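Putative translational inhibitor protein (Yersinia pestis, PDB 5V4D) is of unknown function but belongs to the Rid (YjgF-like) family and probably acts as an enamine/imine deaminase, as its relatives do. Local coordinates at residues Gln34-Pro39 with Ala118-Glu123; Val75-Phe80 with Ile102-Ser107. All coordinates share one frame; numbering follows the deposited sequence.

Both contacts reach the same mixed sheet, in which strand 120-127 lies antiparallel beside strand 74-81, and 74-81 parallel to 105-110. Their centres are 15 Å apart, yet they touch: Glu121 N lies 2.9 Å from Phe80 O, and Glu123 O 2.9 Å from Thr78 N, both probable hydrogen bonds. Contact 2 is nested within the span that contact 1 closes. Both also reach neighbouring subunits of the trimer, where Glu123 of one subunit meets Lys76 and Ser107 of another. Arg106 in contact 2 binds an acetic acid; the Glu121 side chain in contact 1, which packs on Thr108 of a neighbouring subunit, lies about 5 Å from another, probably in an equivalent interface pocket.

Contact 1. Residues Gln34-Pro39 with Ala118-Glu123; sequences QIPINP and ALVEIE
Gln34 and Ile122 join their backbones through a pair of hydrogen bonds that makes a single antiparallel bridge. Gln34 N gives a nearly straight bond to Ile122 O (2.9 Å, 176°). In return Ile122 N donates to Gln34 O at 3.1 Å, and the CA-H of Glu121 approaches that same oxygen. Beyond the bridge, the side chain of Glu121 carries the contact. Glu121 CB lies 3.8 Å from Ile35 CG2. With chi1 at -176° Glu121 CG is set opposite the backbone N, touches Gln34 O and lies 3.7 Å from the same methyl, Ile35 CG2. The chain stays extended, so CD still passes over CG2, and at the tip Glu121 OE2 remains 3.7 Å from Ile35 CG2. One isoleucine methyl thus follows the glutamate from root to carboxylate, the two side chains crossing at a slant. Farther along, the ring of Pro36 rests against Ala118 and the backbone oxygen of Val120: Pro36 CD presses on Ala118 CB at 3.5 Å, tighter than usual for two carbons, and also lies 3.4 Å from Val120 O. That oxygen is buried here and has no hydrogen-bonding partner in the model. Pro36 itself is the centre of an inverse gamma turn, closed by a weak bond from Ile37 N to Ile35 O, which swings the chain away from the strand. Asn59 and Gln52 of helix 49-66 pack on Gln34 and Pro36. This is a loop following strand 28-31 pinned by one beta bridge to strand 120-127, within the alpha-beta fold of the YjgF-like family.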
ATOM      1  N   GLN A  34       8.837  -2.338  -8.041  1.00 13.31           N
ATOM      2  CA  GLN A  34      10.030  -2.737  -8.771  1.00 12.83           C
ATOM      3  C   GLN A  34      10.850  -3.680  -7.922  1.00 14.80           C
ATOM      4  O   GLN A  34      11.116  -3.388  -6.744  1.00 14.75           O
ATOM      5  CB  GLN A  34      10.899  -1.540  -9.155  1.00 15.56           C
ATOM      6  CG  GLN A  34      10.355  -0.829 -10.401  1.00 16.36           C
ATOM      7  CD  GLN A  34      10.391  -1.750 -11.605  1.00 16.71           C
ATOM      8  OE1 GLN A  34      11.275  -2.619 -11.737  1.00 21.13           O
ATOM      9  NE2 GLN A  34       9.403  -1.615 -12.457  1.00 20.47           N
ATOM     10  N   ILE A  35      11.266  -4.786  -8.541  1.00 14.50           N
ATOM     11  CA  ILE A  35      12.203  -5.716  -7.917  1.00 14.39           C
ATOM     12  C   ILE A  35      13.548  -5.620  -8.641  1.00 13.38           C
ATOM     13  O   ILE A  35      13.659  -4.984  -9.702  1.00 16.01           O
ATOM     14  CB  ILE A  35      11.655  -7.161  -7.888  1.00 18.45           C
ATOM     15  CG1 ILE A  35      11.198  -7.613  -9.256  1.00 15.46           C
ATOM     16  CG2 ILE A  35      10.533  -7.318  -6.855  1.00 19.14           C
ATOM     17  CD1 ILE A  35      11.087  -9.200  -9.328  1.00 19.02           C
ATOM     18  N   PRO A  36      14.610  -6.213  -8.083  1.00 12.99           N
ATOM     19  CA  PRO A  36      15.979  -5.972  -8.567  1.00 13.96           C
ATOM     20  C   PRO A  36      16.337  -6.844  -9.766  1.00 14.39           C
ATOM     21  O   PRO A  36      17.374  -7.518  -9.775  1.00 15.42           O
ATOM     22  CB  PRO A  36      16.857  -6.336  -7.363  1.00 13.92           C
ATOM     23  CG  PRO A  36      15.954  -6.595  -6.246  1.00 20.14           C
ATOM     24  CD  PRO A  36      14.606  -6.856  -6.752  1.00 15.59           C
ATOM     25  N   ILE A  37      15.499  -6.771 -10.813  1.00 13.04           N
ATOM     26  CA  ILE A  37      15.762  -7.433 -12.085  1.00 14.16           C
ATOM     27  C   ILE A  37      16.595  -6.498 -12.949  1.00 13.68           C
ATOM     28  O   ILE A  37      16.281  -5.304 -13.064  1.00 15.82           O
ATOM     29  CB  ILE A  37      14.452  -7.804 -12.803  1.00 15.15           C
ATOM     30  CG1 ILE A  37      13.684  -8.865 -12.033  1.00 19.77           C
ATOM     31  CG2 ILE A  37      14.754  -8.266 -14.278  1.00 16.87           C
ATOM     32  CD1 ILE A  37      14.416 -10.140 -11.950  1.00 24.00           C
ATOM     33  N   ASN A  38      17.663  -7.032 -13.542  1.00 15.23           N
ATOM     34  CA  ASN A  38      18.404  -6.283 -14.578  1.00 14.81           C
ATOM     35  C   ASN A  38      17.563  -6.277 -15.850  1.00 16.73           C
ATOM     36  O   ASN A  38      17.361  -7.347 -16.446  1.00 17.98           O
ATOM     37  CB  ASN A  38      19.772  -6.958 -14.793  1.00 15.10           C
ATOM     38  CG  ASN A  38      20.573  -6.364 -15.959  1.00 16.78           C
ATOM     39  OD1 ASN A  38      20.066  -5.518 -16.704  1.00 17.56           O
ATOM     40  ND2 ASN A  38      21.828  -6.810 -16.114  1.00 16.52           N
ATOM     41  N   PRO A  39      17.062  -5.136 -16.310  1.00 15.88           N
ATOM     42  CA  PRO A  39      16.152  -5.170 -17.467  1.00 17.06           C
ATOM     43  C   PRO A  39      16.792  -5.686 -18.739  1.00 19.13           C
ATOM     44  O   PRO A  39      16.070  -6.156 -19.628  1.00 21.85           O
ATOM     45  CB  PRO A  39      15.708  -3.709 -17.603  1.00 20.11           C
ATOM     46  CG  PRO A  39      16.821  -2.906 -16.999  1.00 23.50           C
ATOM     47  CD  PRO A  39      17.345  -3.759 -15.850  1.00 17.71           C
ATOM     48  N   ALA A 118      13.610 -11.896  -4.388  1.00 13.66           N
ATOM     49  CA  ALA A 118      14.219 -10.576  -4.144  1.00 14.39           C
ATOM     50  C   ALA A 118      14.301 -10.247  -2.649  1.00 16.18           C
ATOM     51  O   ALA A 118      13.484 -10.697  -1.831  1.00 16.19           O
ATOM     52  CB  ALA A 118      13.411  -9.482  -4.831  1.00 14.45           C
ATOM     53  N   LEU A 119      15.271  -9.409  -2.292  1.00 14.16           N
ATOM     54  CA  LEU A 119      15.391  -8.926  -0.907  1.00 12.64           C
ATOM     55  C   LEU A 119      14.587  -7.661  -0.638  1.00 14.27           C
ATOM     56  O   LEU A 119      14.386  -7.271   0.543  1.00 15.08           O
ATOM     57  CB  LEU A 119      16.856  -8.603  -0.565  1.00 14.26           C
ATOM     58  CG  LEU A 119      17.827  -9.790  -0.702  1.00 15.84           C
ATOM     59  CD1 LEU A 119      19.276  -9.284  -0.516  1.00 15.96           C
ATOM     60  CD2 LEU A 119      17.509 -10.893   0.316  1.00 18.14           C
ATOM     61  N   VAL A 120      14.223  -6.946  -1.697  1.00 14.91           N
ATOM     62  CA  VAL A 120      13.585  -5.651  -1.539  1.00 13.36           C
ATOM     63  C   VAL A 120      12.728  -5.418  -2.771  1.00 13.86           C
ATOM     64  O   VAL A 120      13.100  -5.810  -3.883  1.00 16.02           O
ATOM     65  CB  VAL A 120      14.638  -4.533  -1.313  1.00 19.08           C
ATOM     66  CG1 VAL A 120      15.705  -4.455  -2.453  1.00 17.86           C
ATOM     67  CG2 VAL A 120      13.961  -3.165  -1.097  1.00 17.44           C
ATOM     68  N   GLU A 121      11.593  -4.729  -2.572  1.00 14.58           N
ATOM     69  CA  GLU A 121      10.694  -4.277  -3.632  1.00 13.06           C
ATOM     70  C   GLU A 121      10.223  -2.889  -3.263  1.00 16.17           C
ATOM     71  O   GLU A 121       9.836  -2.674  -2.111  1.00 17.74           O
ATOM     72  CB  GLU A 121       9.493  -5.230  -3.794  1.00 14.59           C
ATOM     73  CG  GLU A 121       8.582  -4.827  -4.957  1.00 16.93           C
ATOM     74  CD  GLU A 121       7.384  -5.746  -5.116  1.00 30.80           C
ATOM     75  OE1 GLU A 121       6.287  -5.303  -5.526  1.00 26.47           O
ATOM     76  OE2 GLU A 121       7.504  -6.924  -4.716  1.00 25.09           O
ATOM     77  N   ILE A 122      10.299  -1.929  -4.188  1.00 12.87           N
ATOM     78  CA  ILE A 122       9.881  -0.567  -3.839  1.00 14.45           C
ATOM     79  C   ILE A 122       8.803  -0.128  -4.812  1.00 13.87           C
ATOM     80  O   ILE A 122       8.990  -0.187  -6.037  1.00 15.41           O
ATOM     81  CB  ILE A 122      11.060   0.417  -3.844  1.00 12.22           C
ATOM     82  CG1 ILE A 122      12.058  -0.035  -2.773  1.00 12.87           C
ATOM     83  CG2 ILE A 122      10.581   1.849  -3.506  1.00 16.51           C
ATOM     84  CD1 ILE A 122      13.284   0.904  -2.700  1.00 14.60           C
ATOM     85  N   GLU A 123       7.686   0.350  -4.252  1.00 15.05           N
ATOM     86  CA  GLU A 123       6.539   0.850  -4.994  1.00 14.43           C
ATOM     87  C   GLU A 123       6.453   2.356  -4.806  1.00 15.88           C
ATOM     88  O   GLU A 123       6.647   2.848  -3.689  1.00 16.72           O
ATOM     89  CB  GLU A 123       5.292   0.158  -4.437  1.00 18.72           C
ATOM     90  CG  GLU A 123       3.990   0.612  -4.932  1.00 28.49           C
ATOM     91  CD  GLU A 123       2.903  -0.129  -4.126  1.00 28.15           C
ATOM     92  OE1 GLU A 123       2.652  -1.269  -4.463  1.00 25.57           O
ATOM     93  OE2 GLU A 123       2.401   0.398  -3.109  1.00 37.96           O
TER

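Contact 2. Residues Val75-Phe80 with Ile102-Ser107; sequences VKTTIF and IFPARS. With ACY (acetic acid), chain G.
The guanidinium of Arg106 has the acetic acid oxygen OXT at its edge, near its plane, while Ile79 CD1 approaches it obliquely, 3.6 Å from Arg106 NH1. Tyr94 adds a cation-pi contact. On the Phe80 ring, Thr78 CG2 sits over one face, 3.5 Å above the plane and displaced toward the rim. Arg106 NE grips OXT at 2.8 Å, NH2 only weakly. The bend at chi3 (75°) turns the guanidinium off the extended stem, where Arg106 CG passes 3.1 Å from Thr77 OG1, itself hydrogen-bonded to Tyr94 OH. The strands carrying these side chains run parallel, Lys76, Thr77 and Thr78 pairing with Ala105, Arg106 and Ser107, in a beta-alpha-beta unit completed by helix 87-98. Four backbone bonds stitch them, among them Ile79 N to Ser107 O at 2.8 Å. Thr77 O takes two donors from opposite faces of its plane: Ser107 N, and Lys76 NZ at 3.0 Å. That ammonium also forms a salt bridge with Glu123 of the third subunit, whose OE2 is also hydrogen-bonded to Ser107 OG. Arg106, with Thr108 OG1, can hold a small carboxylate; the acetic acid probably came from the crystallisation liquor, but its place is consistent with the substrate-carboxylate site of Rid relatives.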
ATOM      1  N   VAL A  75       5.668  11.205  -4.559  1.00 15.28           N
ATOM      2  CA  VAL A  75       4.901  11.665  -3.423  1.00 16.43           C
ATOM      3  C   VAL A  75       4.992  10.690  -2.258  1.00 15.21           C
ATOM      4  O   VAL A  75       5.084  11.102  -1.102  1.00 16.17           O
ATOM      5  CB  VAL A  75       3.442  11.860  -3.903  1.00 21.12           C
ATOM      6  CG1 VAL A  75       2.517  11.967  -2.787  1.00 26.91           C
ATOM      7  CG2 VAL A  75       3.357  13.140  -4.771  1.00 17.56           C
ATOM      8  N   LYS A  76       4.970   9.390  -2.541  1.00 16.25           N
ATOM      9  CA  LYS A  76       4.834   8.361  -1.516  1.00 14.54           C
ATOM     10  C   LYS A  76       5.431   7.071  -2.058  1.00 17.31           C
ATOM     11  O   LYS A  76       5.256   6.772  -3.243  1.00 16.13           O
ATOM     12  CB  LYS A  76       3.344   8.165  -1.165  1.00 17.28           C
ATOM     13  CG  LYS A  76       2.989   6.893  -0.334  1.00 16.52           C
ATOM     14  CD  LYS A  76       3.571   7.004   1.080  1.00 17.78           C
ATOM     15  CE  LYS A  76       2.990   5.912   2.068  1.00 17.52           C
ATOM     16  NZ  LYS A  76       3.223   4.563   1.472  1.00 17.92           N
ATOM     17  N   THR A  77       6.174   6.347  -1.213  1.00 14.77           N
ATOM     18  CA  THR A  77       6.734   5.054  -1.568  1.00 14.18           C
ATOM     19  C   THR A  77       6.409   4.056  -0.462  1.00 12.95           C
ATOM     20  O   THR A  77       6.115   4.447   0.678  1.00 14.23           O
ATOM     21  CB  THR A  77       8.266   5.081  -1.760  1.00 13.32           C
ATOM     22  OG1 THR A  77       8.898   5.253  -0.473  1.00 15.67           O
ATOM     23  CG2 THR A  77       8.698   6.223  -2.654  1.00 13.89           C
ATOM     24  N   THR A  78       6.462   2.769  -0.798  1.00 13.82           N
ATOM     25  CA  THR A  78       6.456   1.697   0.199  1.00 13.16           C
ATOM     26  C   THR A  78       7.654   0.807  -0.073  1.00 14.46           C
ATOM     27  O   THR A  78       7.894   0.414  -1.223  1.00 14.73           O
ATOM     28  CB  THR A  78       5.160   0.868   0.131  1.00 16.88           C
ATOM     29  OG1 THR A  78       4.061   1.747   0.361  1.00 18.39           O
ATOM     30  CG2 THR A  78       5.136  -0.251   1.158  1.00 19.23           C
ATOM     31  N   ILE A  79       8.415   0.527   0.967  1.00 13.51           N
ATOM     32  CA  ILE A  79       9.527  -0.409   0.886  1.00 15.73           C
ATOM     33  C   ILE A  79       9.097  -1.726   1.524  1.00 13.44           C
ATOM     34  O   ILE A  79       8.813  -1.773   2.730  1.00 13.97           O
ATOM     35  CB  ILE A  79      10.763   0.167   1.593  1.00 13.24           C
ATOM     36  CG1 ILE A  79      11.193   1.465   0.907  1.00 16.09           C
ATOM     37  CG2 ILE A  79      11.936  -0.873   1.591  1.00 15.88           C
ATOM     38  CD1 ILE A  79      12.393   2.153   1.625  1.00 16.80           C
ATOM     39  N   PHE A  80       9.140  -2.793   0.726  1.00 12.85           N
ATOM     40  CA  PHE A  80       8.911  -4.170   1.195  1.00 12.50           C
ATOM     41  C   PHE A  80      10.278  -4.825   1.252  1.00 12.65           C
ATOM     42  O   PHE A  80      10.979  -4.902   0.235  1.00 14.89           O
ATOM     43  CB  PHE A  80       7.979  -4.936   0.248  1.00 16.16           C
ATOM     44  CG  PHE A  80       6.625  -4.280   0.019  1.00 16.17           C
ATOM     45  CD1 PHE A  80       5.616  -4.341   0.962  1.00 16.98           C
ATOM     46  CD2 PHE A  80       6.361  -3.684  -1.184  1.00 16.54           C
ATOM     47  CE1 PHE A  80       4.339  -3.786   0.686  1.00 16.32           C
ATOM     48  CE2 PHE A  80       5.087  -3.126  -1.429  1.00 17.59           C
ATOM     49  CZ  PHE A  80       4.126  -3.183  -0.517  1.00 16.07           C
ATOM     50  N   ILE A 102      12.487  16.994  -2.068  1.00 19.43           N
ATOM     51  CA  ILE A 102      11.631  16.831  -0.896  1.00 20.68           C
ATOM     52  C   ILE A 102      11.307  15.346  -0.744  1.00 17.52           C
ATOM     53  O   ILE A 102      10.683  14.730  -1.621  1.00 18.82           O
ATOM     54  CB  ILE A 102      10.348  17.649  -1.032  1.00 20.00           C
ATOM     55  CG1 ILE A 102      10.660  19.141  -1.112  1.00 22.35           C
ATOM     56  CG2 ILE A 102       9.470  17.376   0.187  1.00 21.42           C
ATOM     57  CD1 ILE A 102       9.367  19.964  -1.283  1.00 34.52           C
ATOM     58  N   PHE A 103      11.766  14.742   0.355  1.00 16.48           N
ATOM     59  CA  PHE A 103      11.718  13.286   0.414  1.00 15.62           C
ATOM     60  C   PHE A 103      10.272  12.829   0.393  1.00 15.84           C
ATOM     61  O   PHE A 103       9.422  13.407   1.084  1.00 17.39           O
ATOM     62  CB  PHE A 103      12.344  12.738   1.695  1.00 15.81           C
ATOM     63  CG  PHE A 103      13.832  12.957   1.835  1.00 20.00           C
ATOM     64  CD1 PHE A 103      14.702  12.806   0.787  1.00 21.93           C
ATOM     65  CD2 PHE A 103      14.359  13.302   3.071  1.00 22.76           C
ATOM     66  CE1 PHE A 103      16.065  12.973   0.946  1.00 26.63           C
ATOM     67  CE2 PHE A 103      15.705  13.458   3.226  1.00 26.61           C
ATOM     68  CZ  PHE A 103      16.555  13.314   2.179  1.00 29.49           C
ATOM     69  N   PRO A 104       9.964  11.761  -0.327  1.00 17.83           N
ATOM     70  CA  PRO A 104       8.587  11.266  -0.326  1.00 16.12           C
ATOM     71  C   PRO A 104       8.157  10.815   1.065  1.00 14.10           C
ATOM     72  O   PRO A 104       8.976  10.428   1.910  1.00 16.38           O
ATOM     73  CB  PRO A 104       8.654  10.075  -1.288  1.00 14.67           C
ATOM     74  CG  PRO A 104       9.818  10.399  -2.207  1.00 15.18           C
ATOM     75  CD  PRO A 104      10.830  11.038  -1.285  1.00 15.59           C
ATOM     76  N   ALA A 105       6.842  10.823   1.285  1.00 15.25           N
ATOM     77  CA  ALA A 105       6.284  10.028   2.387  1.00 15.98           C
ATOM     78  C   ALA A 105       6.585   8.541   2.142  1.00 17.99           C
ATOM     79  O   ALA A 105       6.870   8.124   1.022  1.00 15.71           O
ATOM     80  CB  ALA A 105       4.777  10.260   2.491  1.00 17.94           C
ATOM     81  N   ARG A 106       6.534   7.729   3.209  1.00 14.10           N
ATOM     82  CA  ARG A 106       7.077   6.369   3.067  1.00 15.01           C
ATOM     83  C   ARG A 106       6.506   5.459   4.134  1.00 14.96           C
ATOM     84  O   ARG A 106       6.161   5.911   5.220  1.00 14.75           O
ATOM     85  CB  ARG A 106       8.599   6.374   3.196  1.00 14.33           C
ATOM     86  CG  ARG A 106       9.197   5.087   2.650  1.00 16.47           C
ATOM     87  CD  ARG A 106      10.699   5.267   2.609  1.00 18.20           C
ATOM     88  NE  ARG A 106      11.207   5.173   3.977  1.00 20.95           N
ATOM     89  CZ  ARG A 106      12.488   5.119   4.295  1.00 28.73           C
ATOM     90  NH1 ARG A 106      13.418   5.181   3.333  1.00 24.84           N
ATOM     91  NH2 ARG A 106      12.823   5.017   5.574  1.00 28.17           N
ATOM     92  N   SER A 107       6.346   4.184   3.790  1.00 15.14           N
ATOM     93  CA  SER A 107       6.211   3.122   4.791  1.00 14.07           C
ATOM     94  C   SER A 107       7.211   2.024   4.470  1.00 14.89           C
ATOM     95  O   SER A 107       7.467   1.749   3.301  1.00 15.51           O
ATOM     96  CB  SER A 107       4.796   2.540   4.793  1.00 19.63           C
ATOM     97  OG  SER A 107       3.861   3.576   5.161  1.00 20.77           O
TER
HETATM   98  C   ACY G 201       8.928   4.206   7.120  1.00 37.31           C
HETATM   99  O   ACY G 201       8.514   3.260   7.850  1.00 37.80           O
HETATM  100  OXT ACY G 201       9.671   4.097   6.100  1.00 26.73           O
HETATM  101  CH3 ACY G 201       8.466   5.601   7.477  1.00 26.76           C